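Local structure of Dye-decolorizing peroxidase Tfu_3078 (Thermobifida fusca, 5FW4) at residues Pro123-Ser132 against Met194-Glu202. The protein uses heme b and hydrogen peroxide to oxidise a wide range of compounds, above all anthraquinone dyes, although its physiological substrate is not known. Sequence-based numbering, arbitrary orientation.
Sequences PHDIAEGAAS and MVLTAAVEE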
loop_
_atom_site.group_PDB
_atom_site.type_symbol
_atom_site.label_atom_id
_atom_site.label_comp_id
_atom_site.label_asym_id
_atom_site.label_seq_id
_atom_site.Cartn_x
_atom_site.Cartn_y
_atom_site.Cartn_z
ATOM N N PRO A 123 13.510 -5.522 -12.322
ATOM C CA PRO A 123 14.501 -4.780 -11.538
ATOM C C PRO A 123 15.671 -5.629 -11.095
ATOM O O PRO A 123 16.771 -5.130 -11.057
ATOM C CB PRO A 123 13.713 -4.300 -10.329
ATOM C CG PRO A 123 12.286 -4.220 -10.813
ATOM C CD PRO A 123 12.138 -5.381 -11.765
ATOM N N HIS A 124 15.423 -6.896 -10.754
ATOM C CA HIS A 124 16.473 -7.769 -10.232
ATOM C C HIS A 124 17.384 -8.302 -11.336
ATOM O O HIS A 124 18.454 -8.842 -11.034
ATOM C CB HIS A 124 15.916 -8.923 -9.380
ATOM C CG HIS A 124 14.703 -9.583 -9.950
ATOM N ND1 HIS A 124 13.448 -8.998 -9.926
ATOM C CD2 HIS A 124 14.541 -10.798 -10.529
ATOM C CE1 HIS A 124 12.574 -9.820 -10.478
ATOM N NE2 HIS A 124 13.208 -10.922 -10.845
ATOM N N ASP A 125 16.986 -8.140 -12.601
ATOM C CA ASP A 125 17.926 -8.355 -13.733
ATOM C C ASP A 125 18.858 -7.141 -13.922
ATOM O O ASP A 125 20.005 -7.270 -14.369
ATOM C CB ASP A 125 17.155 -8.636 -15.032
ATOM C CG ASP A 125 16.196 -9.810 -14.907
ATOM O OD1 ASP A 125 16.565 -10.812 -14.258
ATOM O OD2 ASP A 125 15.066 -9.732 -15.451
ATOM N N ILE A 126 18.367 -5.963 -13.562
ATOM C CA ILE A 126 19.122 -4.709 -13.722
ATOM C C ILE A 126 20.196 -4.487 -12.655
ATOM O O ILE A 126 21.201 -3.796 -12.889
ATOM C CB ILE A 126 18.125 -3.522 -13.751
ATOM C CG1 ILE A 126 17.466 -3.483 -15.130
ATOM C CG2 ILE A 126 18.771 -2.172 -13.409
ATOM C CD1 ILE A 126 16.082 -2.902 -15.103
ATOM N N ALA A 127 19.983 -5.061 -11.482
ATOM C CA ALA A 127 20.865 -4.818 -10.357
ATOM C C ALA A 127 20.799 -5.977 -9.399
ATOM O O ALA A 127 19.729 -6.548 -9.194
ATOM C CB ALA A 127 20.451 -3.541 -9.648
ATOM N N GLU A 128 21.941 -6.317 -8.820
ATOM C CA GLU A 128 22.015 -7.319 -7.765
ATOM C C GLU A 128 21.326 -6.804 -6.512
ATOM O O GLU A 128 21.261 -5.600 -6.269
ATOM C CB GLU A 128 23.485 -7.647 -7.409
ATOM C CG GLU A 128 24.241 -8.570 -8.348
ATOM C CD GLU A 128 25.761 -8.661 -8.036
ATOM O OE1 GLU A 128 26.537 -7.754 -8.428
ATOM O OE2 GLU A 128 26.207 -9.667 -7.430
ATOM N N GLY A 129 20.828 -7.725 -5.697
ATOM C CA GLY A 129 20.339 -7.384 -4.373
ATOM C C GLY A 129 19.006 -6.627 -4.388
ATOM O O GLY A 129 18.676 -5.997 -3.422
ATOM N N ALA A 130 18.279 -6.657 -5.487
ATOM C CA ALA A 130 16.963 -5.967 -5.512
ATOM C C ALA A 130 15.912 -6.694 -4.720
ATOM O O ALA A 130 15.978 -7.901 -4.504
ATOM C CB ALA A 130 16.493 -5.725 -6.945
ATOM N N ALA A 131 14.882 -5.941 -4.321
ATOM C CA ALA A 131 13.880 -6.454 -3.402
ATOM C C ALA A 131 13.012 -7.476 -4.110
ATOM O O ALA A 131 12.404 -8.334 -3.484
ATOM C CB ALA A 131 13.077 -5.316 -2.831
ATOM N N SER A 132 13.017 -7.407 -5.425
ATOM C CA SER A 132 12.151 -8.228 -6.271
ATOM C C SER A 132 12.760 -9.510 -6.769
ATOM O O SER A 132 12.161 -10.221 -7.601
ATOM C CB SER A 132 11.668 -7.371 -7.456
ATOM O OG SER A 132 12.743 -6.875 -8.209
ATOM N N MET A 194 5.955 -5.620 -4.555
ATOM C CA MET A 194 7.412 -5.727 -4.358
ATOM C C MET A 194 8.202 -5.447 -5.630
ATOM O O MET A 194 9.295 -4.776 -5.606
ATOM C CB MET A 194 7.750 -7.116 -3.815
ATOM C CG MET A 194 9.133 -7.163 -3.219
ATOM S SD MET A 194 9.385 -6.050 -1.818
ATOM C CE MET A 194 8.774 -6.816 -0.348
ATOM N N VAL A 195 7.730 -6.027 -6.730
ATOM C CA VAL A 195 8.214 -5.663 -8.057
ATOM C C VAL A 195 8.093 -4.144 -8.248
ATOM O O VAL A 195 9.050 -3.508 -8.685
ATOM C CB VAL A 195 7.496 -6.429 -9.174
ATOM C CG1 VAL A 195 7.867 -5.881 -10.567
ATOM C CG2 VAL A 195 7.669 -7.941 -9.062
ATOM N N LEU A 196 6.905 -3.550 -7.956
ATOM C CA LEU A 196 6.715 -2.121 -7.998
ATOM C C LEU A 196 7.741 -1.268 -7.238
ATOM O O LEU A 196 8.283 -0.343 -7.795
ATOM C CB LEU A 196 5.255 -1.760 -7.536
ATOM C CG LEU A 196 4.846 -0.289 -7.575
ATOM C CD1 LEU A 196 5.120 0.346 -8.922
ATOM C CD2 LEU A 196 3.379 -0.104 -7.249
ATOM N N THR A 197 7.980 -1.555 -5.971
ATOM C CA THR A 197 8.776 -0.673 -5.134
ATOM C C THR A 197 10.273 -0.846 -5.590
ATOM O O THR A 197 11.013 0.071 -5.482
ATOM C CB THR A 197 8.628 -1.001 -3.636
ATOM O OG1 THR A 197 9.261 -0.004 -2.783
ATOM C CG2 THR A 197 9.188 -2.360 -3.280
ATOM N N ALA A 198 10.609 -1.974 -6.175
ATOM C CA ALA A 198 12.047 -2.222 -6.628
ATOM C C ALA A 198 12.340 -1.360 -7.839
ATOM O O ALA A 198 13.414 -0.769 -7.998
ATOM C CB ALA A 198 12.196 -3.671 -6.988
ATOM N N ALA A 199 11.349 -1.282 -8.712
ATOM C CA ALA A 199 11.438 -0.474 -9.905
ATOM C C ALA A 199 11.422 0.987 -9.565
ATOM O O ALA A 199 12.162 1.737 -10.151
ATOM C CB ALA A 199 10.283 -0.805 -10.850
ATOM N N VAL A 200 10.470 1.417 -8.717
ATOM C CA VAL A 200 10.508 2.792 -8.177
ATOM C C VAL A 200 11.909 3.186 -7.663
ATOM O O VAL A 200 12.372 4.232 -8.006
ATOM C CB VAL A 200 9.547 2.965 -7.046
ATOM C CG1 VAL A 200 9.795 4.271 -6.294
ATOM C CG2 VAL A 200 8.137 2.946 -7.655
ATOM N N GLU A 201 12.472 2.401 -6.778
ATOM C CA GLU A 201 13.841 2.729 -6.235
ATOM C C GLU A 201 14.853 3.015 -7.322
ATOM O O GLU A 201 15.694 3.927 -7.181
ATOM C CB GLU A 201 14.364 1.591 -5.390
ATOM C CG GLU A 201 13.673 1.399 -4.080
ATOM C CD GLU A 201 13.749 2.607 -3.153
ATOM O OE1 GLU A 201 14.760 3.330 -3.161
ATOM O OE2 GLU A 201 12.777 2.840 -2.423
ATOM N N GLU A 202 14.829 2.217 -8.377
ATOM C CA GLU A 202 15.807 2.387 -9.487
ATOM C C GLU A 202 15.485 3.621 -10.320
ATOM O O GLU A 202 16.329 4.342 -10.739
ATOM C CB GLU A 202 15.814 1.168 -10.403
ATOM C CG GLU A 202 16.152 -0.142 -9.744
ATOM C CD GLU A 202 17.574 -0.182 -9.215
ATOM O OE1 GLU A 202 18.483 0.278 -9.899
ATOM O OE2 GLU A 202 17.752 -0.647 -8.075
#
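P123 and S132 close on A198 of helix 193-205, joining the short helix 123-126 and its following loop to a helix that packs on the four-stranded antiparallel sheet of the N-terminal ferredoxin-like domain characteristic of DyP-type peroxidases. The contact is mainly apolar, and no hydrogen bond crosses it. The P123 ring lies against one turn of the helix: its CB meets A198 CB at 3.7 Å, while CG sits 4.0 Å from A199 CB. The small alanines let the backbones come close, with the CA atoms of P123 and A199 5.5 Å apart. At the far end of the loop, M194 turns CG anti to its backbone N (chi1 -163°), which brings CG to 3.5 Å from A131 O; the bend at chi2 then carries SD to 3.9 Å from A131 CB. An alanine in place of M194 would probably leave A131 CB without its sulfur neighbour and open a gap against L135 of the same chain and R235 of the second subunit, which pack on the same side chain. At the other end, the E202 carboxylate comes only loosely near I126 and A127; its charge is met by a salt bridge from OE2 to R290 of the second subunit. Polar order within the loop comes from H124, which meets S132 across the turn and has a weak second bond from NE2 to L135 O. H124 ND1 and S132 OG share a 2.8 Å hydrogen bond, and that same OG rests 3.5 Å from the methyl carbon CB of A198.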